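Local coordinates for peptidoglycan synthetase penicillin-binding protein 3 (Bifidobacterium adolescentis, PDB 4YE5) that probably binds penicillin and, as in other members of the transpeptidase family, is thought to cross-link peptidoglycan strands in the cell wall, at residues 220-230 / 541-550; 471-479 / 530-540. All blocks are in the same frame, centred on the assembly; numbering follows the deposited sequence.

Contact 1. Residues 220-230 / 541-550; sequences DRDVQWYTEKV and EIGEFLMQKY
Y226 and F545 lie flat on one another in an offset stack, the joint round which the roughly antiparallel helical segments 221-230 and 541-549 meet. Their planes are at 10° and the ring centroids 4.1 Å apart. With CG anti to the backbone N (chi1 172°), F545 lays its ring out beneath Y226, so that Y226 CB comes over its face as a CH-pi contact. Deeper in, V223 divides its branches: CG1 meets L546 CD2 at 3.9 Å, while CG2 points at the ring edge of Y550, 3.4 Å from its OH. I542 CD1 reaches T227 CG2, and both residues rest on A245 of the sheet beneath.

Charged groups gather at the start of helix 221-238. OD1 of D220 caps that helix, accepting from V223 N at 3.0 Å, while its OD2 is hydrogen-bonded to two waters. One also bonds Y550 OH; the other bonds D222 OD2 and K549 NZ. The direct D222 OD2 to K549 NZ salt bridge is long, 3.8 Å. A third water, elsewhere, joins Y226 OH to E541 O and E544 OE1. With no direct hydrogen bond between the segments, apolar and aromatic packing joins the helices, and water relays much of the polar linkage.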
loop_
_atom_site.group_PDB
_atom_site.type_symbol
_atom_site.label_atom_id
_atom_site.label_comp_id
_atom_site.label_asym_id
_atom_site.label_seq_id
_atom_site.Cartn_x
_atom_site.Cartn_y
_atom_site.Cartn_z
ATOM N N ASP A 220 0.939 -8.372 -6.478
ATOM C CA ASP A 220 1.334 -9.753 -6.778
ATOM C C ASP A 220 2.649 -10.040 -6.068
ATOM O O ASP A 220 3.634 -9.340 -6.284
ATOM C CB ASP A 220 1.557 -9.927 -8.282
ATOM C CG ASP A 220 1.903 -11.361 -8.661
ATOM O OD1 ASP A 220 3.077 -11.749 -8.483
ATOM O OD2 ASP A 220 1.002 -12.097 -9.130
ATOM N N ARG A 221 2.650 -11.094 -5.256
ATOM C CA ARG A 221 3.776 -11.471 -4.397
ATOM C C ARG A 221 5.042 -11.662 -5.228
ATOM O O ARG A 221 6.114 -11.233 -4.827
ATOM C CB ARG A 221 3.426 -12.787 -3.668
ATOM C CG ARG A 221 4.115 -13.057 -2.346
ATOM C CD ARG A 221 3.658 -14.409 -1.735
ATOM N NE ARG A 221 3.912 -15.485 -2.674
ATOM C CZ ARG A 221 4.954 -16.308 -2.622
ATOM N NH1 ARG A 221 5.822 -16.245 -1.624
ATOM N NH2 ARG A 221 5.104 -17.226 -3.559
ATOM N N ASP A 222 4.915 -12.299 -6.391
ATOM C CA ASP A 222 6.075 -12.556 -7.259
ATOM C C ASP A 222 6.619 -11.285 -7.912
ATOM O O ASP A 222 7.837 -11.101 -8.012
ATOM C CB ASP A 222 5.742 -13.612 -8.321
ATOM C CG ASP A 222 5.193 -14.908 -7.701
ATOM O OD1 ASP A 222 5.958 -15.599 -6.987
ATOM O OD2 ASP A 222 3.991 -15.220 -7.904
ATOM N N VAL A 223 5.741 -10.402 -8.369
ATOM C CA VAL A 223 6.232 -9.131 -8.928
ATOM C C VAL A 223 6.849 -8.261 -7.821
ATOM O O VAL A 223 7.884 -7.617 -8.016
ATOM C CB VAL A 223 5.107 -8.352 -9.638
ATOM C CG1 VAL A 223 5.623 -7.011 -10.182
ATOM C CG2 VAL A 223 4.484 -9.221 -10.786
ATOM N N GLN A 224 6.200 -8.228 -6.663
ATOM C CA GLN A 224 6.704 -7.436 -5.544
ATOM C C GLN A 224 8.079 -7.947 -5.119
ATOM O O GLN A 224 9.012 -7.174 -4.907
ATOM C CB GLN A 224 5.734 -7.512 -4.347
ATOM C CG GLN A 224 6.194 -6.654 -3.142
ATOM C CD GLN A 224 5.935 -5.154 -3.330
ATOM O OE1 GLN A 224 5.061 -4.750 -4.088
ATOM N NE2 GLN A 224 6.661 -4.337 -2.587
ATOM N N TRP A 225 8.207 -9.258 -5.003
ATOM C CA TRP A 225 9.482 -9.850 -4.594
ATOM C C TRP A 225 10.574 -9.525 -5.598
ATOM O O TRP A 225 11.674 -9.132 -5.204
ATOM C CB TRP A 225 9.391 -11.372 -4.417
ATOM C CG TRP A 225 10.679 -11.963 -3.885
ATOM C CD1 TRP A 225 11.007 -12.169 -2.568
ATOM C CD2 TRP A 225 11.812 -12.405 -4.652
ATOM N NE1 TRP A 225 12.266 -12.713 -2.476
ATOM C CE2 TRP A 225 12.784 -12.860 -3.737
ATOM C CE3 TRP A 225 12.104 -12.448 -6.022
ATOM C CZ2 TRP A 225 14.025 -13.353 -4.147
ATOM C CZ3 TRP A 225 13.341 -12.940 -6.428
ATOM C CH2 TRP A 225 14.282 -13.384 -5.494
ATOM N N TYR A 226 10.287 -9.685 -6.890
ATOM C CA TYR A 226 11.332 -9.413 -7.892
ATOM C C TYR A 226 11.714 -7.928 -7.925
ATOM O O TYR A 226 12.878 -7.559 -8.118
ATOM C CB TYR A 226 10.931 -9.906 -9.284
ATOM C CG TYR A 226 12.109 -9.968 -10.240
ATOM C CD1 TYR A 226 12.995 -11.050 -10.227
ATOM C CD2 TYR A 226 12.336 -8.954 -11.136
ATOM C CE1 TYR A 226 14.085 -11.096 -11.096
ATOM C CE2 TYR A 226 13.435 -8.974 -11.997
ATOM C CZ TYR A 226 14.297 -10.051 -11.983
ATOM O OH TYR A 226 15.369 -10.070 -12.858
ATOM N N THR A 227 10.722 -7.062 -7.741
ATOM C CA THR A 227 11.000 -5.637 -7.771
ATOM C C THR A 227 11.892 -5.246 -6.580
ATOM O O THR A 227 12.839 -4.467 -6.737
ATOM C CB THR A 227 9.691 -4.826 -7.761
ATOM O OG1 THR A 227 8.917 -5.182 -8.919
ATOM C CG2 THR A 227 9.998 -3.339 -7.801
ATOM N N GLU A 228 11.601 -5.804 -5.406
ATOM C CA GLU A 228 12.444 -5.553 -4.232
ATOM C C GLU A 228 13.853 -6.107 -4.441
ATOM O O GLU A 228 14.840 -5.482 -4.049
ATOM C CB GLU A 228 11.802 -6.121 -2.955
ATOM C CG GLU A 228 10.578 -5.307 -2.526
ATOM C CD GLU A 228 9.885 -5.845 -1.271
ATOM O OE1 GLU A 228 10.392 -6.806 -0.673
ATOM O OE2 GLU A 228 8.849 -5.264 -0.880
ATOM N N LYS A 229 13.935 -7.265 -5.085
ATOM C CA LYS A 229 15.216 -7.873 -5.432
ATOM C C LYS A 229 16.019 -6.982 -6.417
ATOM O O LYS A 229 17.230 -6.780 -6.262
ATOM C CB LYS A 229 14.986 -9.267 -6.037
ATOM C CG LYS A 229 16.284 -10.043 -6.337
ATOM C CD LYS A 229 17.004 -10.411 -5.043
ATOM C CE LYS A 229 18.330 -11.128 -5.317
ATOM N NZ LYS A 229 19.031 -11.416 -4.038
ATOM N N VAL A 230 15.343 -6.442 -7.425
ATOM C CA VAL A 230 16.009 -5.534 -8.357
ATOM C C VAL A 230 16.520 -4.297 -7.626
ATOM O O VAL A 230 17.634 -3.828 -7.860
ATOM C CB VAL A 230 15.072 -5.104 -9.498
ATOM C CG1 VAL A 230 15.651 -3.907 -10.245
ATOM C CG2 VAL A 230 14.850 -6.285 -10.446
ATOM N N GLU A 541 15.126 -3.765 -16.235
ATOM C CA GLU A 541 15.268 -5.054 -15.545
ATOM C C GLU A 541 13.893 -5.548 -15.057
ATOM O O GLU A 541 13.554 -6.717 -15.177
ATOM C CB GLU A 541 16.200 -4.921 -14.336
ATOM C CG GLU A 541 17.674 -4.712 -14.674
ATOM C CD GLU A 541 18.300 -5.952 -15.291
ATOM O OE1 GLU A 541 18.200 -7.028 -14.653
ATOM O OE2 GLU A 541 18.869 -5.852 -16.415
ATOM N N ILE A 542 13.104 -4.644 -14.498
ATOM C CA ILE A 542 11.750 -4.987 -14.074
ATOM C C ILE A 542 10.911 -5.322 -15.307
ATOM O O ILE A 542 10.224 -6.346 -15.339
ATOM C CB ILE A 542 11.133 -3.839 -13.266
ATOM C CG1 ILE A 542 11.952 -3.623 -11.984
ATOM C CG2 ILE A 542 9.640 -4.115 -12.945
ATOM C CD1 ILE A 542 11.683 -2.243 -11.323
ATOM N N GLY A 543 11.003 -4.472 -16.328
ATOM C CA GLY A 543 10.314 -4.705 -17.591
ATOM C C GLY A 543 10.582 -6.081 -18.193
ATOM O O GLY A 543 9.650 -6.800 -18.568
ATOM N N GLU A 544 11.852 -6.464 -18.269
ATOM C CA GLU A 544 12.216 -7.794 -18.753
ATOM C C GLU A 544 11.506 -8.911 -17.983
ATOM O O GLU A 544 10.976 -9.843 -18.571
ATOM C CB GLU A 544 13.729 -8.018 -18.659
ATOM C CG GLU A 544 14.135 -9.426 -19.083
ATOM C CD GLU A 544 15.586 -9.774 -18.768
ATOM O OE1 GLU A 544 16.099 -9.416 -17.676
ATOM O OE2 GLU A 544 16.215 -10.418 -19.625
ATOM N N PHE A 545 11.513 -8.825 -16.659
ATOM C CA PHE A 545 10.850 -9.849 -15.842
ATOM C C PHE A 545 9.346 -9.924 -16.151
ATOM O O PHE A 545 8.798 -11.005 -16.248
ATOM C CB PHE A 545 11.066 -9.550 -14.352
ATOM C CG PHE A 545 10.261 -10.431 -13.423
ATOM C CD1 PHE A 545 10.669 -11.735 -13.146
ATOM C CD2 PHE A 545 9.120 -9.948 -12.810
ATOM C CE1 PHE A 545 9.931 -12.548 -12.295
ATOM C CE2 PHE A 545 8.378 -10.748 -11.946
ATOM C CZ PHE A 545 8.784 -12.049 -11.691
ATOM N N LEU A 546 8.692 -8.766 -16.286
ATOM C CA LEU A 546 7.239 -8.715 -16.519
ATOM C C LEU A 546 6.805 -9.285 -17.861
ATOM O O LEU A 546 5.775 -9.950 -17.949
ATOM C CB LEU A 546 6.717 -7.289 -16.409
ATOM C CG LEU A 546 6.717 -6.640 -15.027
ATOM C CD1 LEU A 546 6.444 -5.135 -15.163
ATOM C CD2 LEU A 546 5.680 -7.307 -14.100
HETATM N N MSE A 547 7.573 -9.016 -18.914
HETATM C CA MSE A 547 7.249 -9.573 -20.225
HETATM C C MSE A 547 7.378 -11.097 -20.198
HETATM O O MSE A 547 6.602 -11.788 -20.835
HETATM C CB MSE A 547 8.153 -8.998 -21.340
HETATM C CG MSE A 547 8.171 -7.493 -21.459
HETATM SE SE MSE A 547 6.465 -6.735 -22.011
HETATM C CE MSE A 547 5.791 -6.186 -20.290
ATOM N N GLN A 548 8.371 -11.611 -19.482
ATOM C CA GLN A 548 8.564 -13.070 -19.379
ATOM C C GLN A 548 7.492 -13.700 -18.493
ATOM O O GLN A 548 6.906 -14.712 -18.851
ATOM C CB GLN A 548 9.966 -13.400 -18.824
ATOM C CG GLN A 548 10.147 -14.847 -18.276
ATOM C CD GLN A 548 10.624 -15.840 -19.331
ATOM O OE1 GLN A 548 11.092 -15.447 -20.401
ATOM N NE2 GLN A 548 10.513 -17.135 -19.028
ATOM N N LYS A 549 7.233 -13.094 -17.329
ATOM C CA LYS A 549 6.237 -13.646 -16.409
ATOM C C LYS A 549 4.861 -13.732 -17.047
ATOM O O LYS A 549 4.195 -14.746 -16.947
ATOM C CB LYS A 549 6.129 -12.833 -15.114
ATOM C CG LYS A 549 5.085 -13.397 -14.114
ATOM C CD LYS A 549 5.061 -12.535 -12.821
ATOM C CE LYS A 549 3.853 -12.869 -11.946
ATOM N NZ LYS A 549 3.904 -14.302 -11.580
ATOM N N TYR A 550 4.428 -12.660 -17.692
ATOM C CA TYR A 550 3.075 -12.653 -18.253
ATOM C C TYR A 550 3.041 -13.095 -19.705
ATOM O O TYR A 550 1.991 -13.040 -20.354
ATOM C CB TYR A 550 2.418 -11.277 -18.057
ATOM C CG TYR A 550 2.227 -10.974 -16.588
ATOM C CD1 TYR A 550 1.183 -11.560 -15.867
ATOM C CD2 TYR A 550 3.118 -10.159 -15.904
ATOM C CE1 TYR A 550 1.016 -11.311 -14.508
ATOM C CE2 TYR A 550 2.950 -9.893 -14.543
ATOM C CZ TYR A 550 1.903 -10.470 -13.852
ATOM O OH TYR A 550 1.743 -10.210 -12.497
HETATM O O HOH W 1 -0.343 -11.337 -11.282
HETATM O O HOH W 2 2.040 -14.546 -9.601
HETATM O O HOH W 3 15.191 -8.757 -15.084
#

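Contact 2. Residues 471-479 / 530-540; sequences HYNTFVKVD and FGGLTAGPVTA
F475 meets three residues of 530-540 at once: F530, L533 and P537. Its ring and that of F530 are nearly parallel, at 14°, but so far slid apart that they barely overlap; the closest atoms, F475 CD2 and F530 CD1, are 3.8 Å apart. The edge of the F475 ring receives L533 CB near CZ and P537 CG near CD2. Lodging CG between the backbone N and the carbonyl carbon (chi1 67°) turns the ring toward these partners. P537 CG also lies over one face of F530, near its rim, and so touches both phenylalanines.

A CH-pi contact follows at Y472. L533 crosses this side chain at about a right angle and sets CD2 over one ring face, 3.9 Å from the centroid, while its CD1 approaches Y472 CE1 at 3.6 Å. H471 CD2 lies against the opposite face, leaving the tyrosine ring between imidazole and leucine.

Aliphatic side chains pack along the helix and against its backbone. V476 brings CG1 within 3.5 Å of the carbonyl G536 O and CG2 against P537 CD; CG2 takes the place where a side chain on G536 would point. A540 CB meets V476 CG1, V478 CG2 and the carbonyl K477 O.

No hydrogen bond crosses between the segments. K477 NZ turns back to N473 O at 2.8 Å, in the carbonyl plane, and T539 OG1 donates to G536 O on a lone pair, a carbonyl that also accepts from A540 N.

The loop between helix 455-470 and strand 484-492 is thus laid over the N-terminal part of helix 535-549 and the turn leading into it; this C-terminal helix backs the five-stranded antiparallel sheet of the penicillin-binding transpeptidase fold.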
loop_
_atom_site.group_PDB
_atom_site.type_symbol
_atom_site.label_atom_id
_atom_site.label_comp_id
_atom_site.label_asym_id
_atom_site.label_seq_id
_atom_site.Cartn_x
_atom_site.Cartn_y
_atom_site.Cartn_z
ATOM N N HIS A 471 16.180 7.266 -27.554
ATOM C CA HIS A 471 17.329 8.128 -27.272
ATOM C C HIS A 471 18.358 7.456 -26.329
ATOM O O HIS A 471 19.548 7.759 -26.393
ATOM C CB HIS A 471 16.841 9.465 -26.691
ATOM C CG HIS A 471 17.907 10.508 -26.601
ATOM N ND1 HIS A 471 18.291 11.273 -27.681
ATOM C CD2 HIS A 471 18.676 10.911 -25.560
ATOM C CE1 HIS A 471 19.246 12.109 -27.309
ATOM N NE2 HIS A 471 19.497 11.912 -26.028
ATOM N N TYR A 472 17.890 6.542 -25.476
ATOM C CA TYR A 472 18.743 5.840 -24.504
ATOM C C TYR A 472 18.906 4.344 -24.795
ATOM O O TYR A 472 19.334 3.582 -23.929
ATOM C CB TYR A 472 18.197 6.040 -23.069
ATOM C CG TYR A 472 18.199 7.512 -22.696
ATOM C CD1 TYR A 472 19.380 8.236 -22.723
ATOM C CD2 TYR A 472 17.022 8.179 -22.370
ATOM C CE1 TYR A 472 19.411 9.570 -22.400
ATOM C CE2 TYR A 472 17.040 9.527 -22.048
ATOM C CZ TYR A 472 18.233 10.214 -22.078
ATOM O OH TYR A 472 18.272 11.550 -21.778
ATOM N N ASN A 473 18.601 3.919 -26.015
ATOM C CA ASN A 473 18.562 2.487 -26.269
ATOM C C ASN A 473 19.934 1.827 -26.371
ATOM O O ASN A 473 20.013 0.615 -26.545
ATOM C CB ASN A 473 17.648 2.115 -27.466
ATOM C CG ASN A 473 18.204 2.560 -28.800
ATOM O OD1 ASN A 473 19.288 3.116 -28.878
ATOM N ND2 ASN A 473 17.448 2.305 -29.877
ATOM N N THR A 474 21.011 2.610 -26.264
ATOM C CA THR A 474 22.349 2.018 -26.187
ATOM C C THR A 474 22.574 1.339 -24.828
ATOM O O THR A 474 23.444 0.474 -24.705
ATOM C CB THR A 474 23.481 3.052 -26.438
ATOM O OG1 THR A 474 23.257 4.193 -25.608
ATOM C CG2 THR A 474 23.503 3.503 -27.913
ATOM N N PHE A 475 21.803 1.730 -23.808
ATOM C CA PHE A 475 21.959 1.143 -22.470
ATOM C C PHE A 475 20.637 0.809 -21.752
ATOM O O PHE A 475 20.648 0.245 -20.648
ATOM C CB PHE A 475 22.876 2.005 -21.574
ATOM C CG PHE A 475 22.295 3.342 -21.209
ATOM C CD1 PHE A 475 22.310 4.401 -22.121
ATOM C CD2 PHE A 475 21.735 3.545 -19.963
ATOM C CE1 PHE A 475 21.764 5.630 -21.777
ATOM C CE2 PHE A 475 21.189 4.768 -19.616
ATOM C CZ PHE A 475 21.190 5.804 -20.516
ATOM N N VAL A 476 19.502 1.154 -22.362
ATOM C CA VAL A 476 18.197 0.814 -21.763
ATOM C C VAL A 476 17.404 0.014 -22.803
ATOM O O VAL A 476 16.972 0.559 -23.817
ATOM C CB VAL A 476 17.393 2.063 -21.319
ATOM C CG1 VAL A 476 16.087 1.643 -20.580
ATOM C CG2 VAL A 476 18.232 2.983 -20.433
ATOM N N LYS A 477 17.236 -1.280 -22.561
ATOM C CA LYS A 477 16.697 -2.189 -23.568
ATOM C C LYS A 477 15.909 -3.289 -22.888
ATOM O O LYS A 477 16.334 -3.791 -21.863
ATOM C CB LYS A 477 17.824 -2.906 -24.336
ATOM C CG LYS A 477 18.539 -2.132 -25.435
ATOM C CD LYS A 477 19.416 -3.102 -26.254
ATOM C CE LYS A 477 20.508 -2.389 -27.108
ATOM N NZ LYS A 477 21.566 -1.674 -26.271
ATOM N N VAL A 478 14.787 -3.688 -23.484
ATOM C CA VAL A 478 14.152 -4.944 -23.126
ATOM C C VAL A 478 13.978 -5.678 -24.445
ATOM O O VAL A 478 13.134 -5.299 -25.265
ATOM C CB VAL A 478 12.780 -4.777 -22.421
ATOM C CG1 VAL A 478 12.166 -6.165 -22.138
ATOM C CG2 VAL A 478 12.925 -4.028 -21.112
ATOM N N ASP A 479 14.805 -6.699 -24.660
ATOM C CA ASP A 479 14.901 -7.346 -25.969
ATOM C C ASP A 479 13.542 -7.851 -26.454
ATOM O O ASP A 479 12.843 -8.560 -25.726
ATOM C CB ASP A 479 15.894 -8.504 -25.942
ATOM C CG ASP A 479 16.104 -9.112 -27.323
ATOM O OD1 ASP A 479 16.303 -8.328 -28.273
ATOM O OD2 ASP A 479 16.056 -10.357 -27.464
ATOM N N PHE A 530 26.270 5.055 -15.273
ATOM C CA PHE A 530 25.063 5.658 -15.851
ATOM C C PHE A 530 24.679 6.966 -15.183
ATOM O O PHE A 530 23.801 7.672 -15.667
ATOM C CB PHE A 530 23.875 4.656 -15.882
ATOM C CG PHE A 530 24.228 3.334 -16.524
ATOM C CD1 PHE A 530 24.807 3.307 -17.794
ATOM C CD2 PHE A 530 24.034 2.130 -15.847
ATOM C CE1 PHE A 530 25.158 2.089 -18.413
ATOM C CE2 PHE A 530 24.378 0.894 -16.457
ATOM C CZ PHE A 530 24.948 0.880 -17.739
ATOM N N GLY A 531 25.353 7.300 -14.088
ATOM C CA GLY A 531 25.134 8.582 -13.430
ATOM C C GLY A 531 23.658 8.887 -13.222
ATOM O O GLY A 531 22.913 8.069 -12.691
ATOM N N GLY A 532 23.208 10.038 -13.704
ATOM C CA GLY A 532 21.844 10.460 -13.445
ATOM C C GLY A 532 20.785 9.746 -14.266
ATOM O O GLY A 532 19.588 10.001 -14.085
ATOM N N LEU A 533 21.210 8.840 -15.148
ATOM C CA LEU A 533 20.275 8.021 -15.939
ATOM C C LEU A 533 20.142 6.580 -15.421
ATOM O O LEU A 533 19.551 5.717 -16.069
ATOM C CB LEU A 533 20.712 8.015 -17.413
ATOM C CG LEU A 533 20.352 9.346 -18.089
ATOM C CD1 LEU A 533 21.253 9.619 -19.256
ATOM C CD2 LEU A 533 18.877 9.335 -18.528
ATOM N N THR A 534 20.691 6.329 -14.244
ATOM C CA THR A 534 20.703 4.988 -13.671
ATOM C C THR A 534 19.291 4.392 -13.509
ATOM O O THR A 534 19.111 3.184 -13.624
ATOM C CB THR A 534 21.459 4.979 -12.322
ATOM O OG1 THR A 534 22.792 5.470 -12.532
ATOM C CG2 THR A 534 21.568 3.562 -11.765
ATOM N N ALA A 535 18.289 5.225 -13.254
ATOM C CA ALA A 535 16.939 4.671 -13.091
ATOM C C ALA A 535 16.422 3.963 -14.354
ATOM O O ALA A 535 15.613 3.049 -14.257
ATOM C CB ALA A 535 15.940 5.732 -12.601
ATOM N N GLY A 536 16.906 4.367 -15.527
ATOM C CA GLY A 536 16.511 3.725 -16.783
ATOM C C GLY A 536 16.726 2.213 -16.873
ATOM O O GLY A 536 15.777 1.464 -17.057
ATOM N N PRO A 537 17.982 1.751 -16.761
ATOM C CA PRO A 537 18.253 0.302 -16.835
ATOM C C PRO A 537 17.506 -0.458 -15.732
ATOM O O PRO A 537 17.130 -1.600 -15.926
ATOM C CB PRO A 537 19.762 0.222 -16.582
ATOM C CG PRO A 537 20.295 1.577 -17.109
ATOM C CD PRO A 537 19.216 2.553 -16.689
ATOM N N VAL A 538 17.296 0.181 -14.588
ATOM C CA VAL A 538 16.541 -0.453 -13.503
ATOM C C VAL A 538 15.088 -0.697 -13.930
ATOM O O VAL A 538 14.565 -1.768 -13.683
ATOM C CB VAL A 538 16.657 0.343 -12.168
ATOM C CG1 VAL A 538 15.921 -0.388 -10.994
ATOM C CG2 VAL A 538 18.143 0.554 -11.823
ATOM N N THR A 539 14.442 0.252 -14.619
ATOM C CA THR A 539 13.063 -0.010 -15.043
ATOM C C THR A 539 13.048 -1.144 -16.053
ATOM O O THR A 539 12.117 -1.931 -16.092
ATOM C CB THR A 539 12.360 1.215 -15.680
ATOM O OG1 THR A 539 12.867 1.432 -17.010
ATOM C CG2 THR A 539 12.561 2.459 -14.822
ATOM N N ALA A 540 14.088 -1.199 -16.886
ATOM C CA ALA A 540 14.198 -2.237 -17.908
ATOM C C ALA A 540 14.416 -3.656 -17.352
ATOM O O ALA A 540 13.953 -4.640 -17.939
ATOM C CB ALA A 540 15.298 -1.869 -18.941
#

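How the contacts relate
Helix 535-549 serves both contacts, its N-terminal part meeting a loop in contact 2 and its remainder meeting helix 221-238 in contact 1. Both are partly buried and lie on the same side of the chain's centre; the centre of contact 2 is about 27 Å from it, that of contact 1 about 17 Å. Their shared border is apolar: V230 CG1 touches V538 CG1 at 3.6 Å, and V478 CG1 packs on E544 CA. Contact 1, between two regular helices, combines a full ring stack with charges at one end and bridging waters at its margins. Contact 2, where irregular chain meets a helix and the turn before it, relies on ring edges, a CH-pi contact and valine methyls set against helix carbonyls.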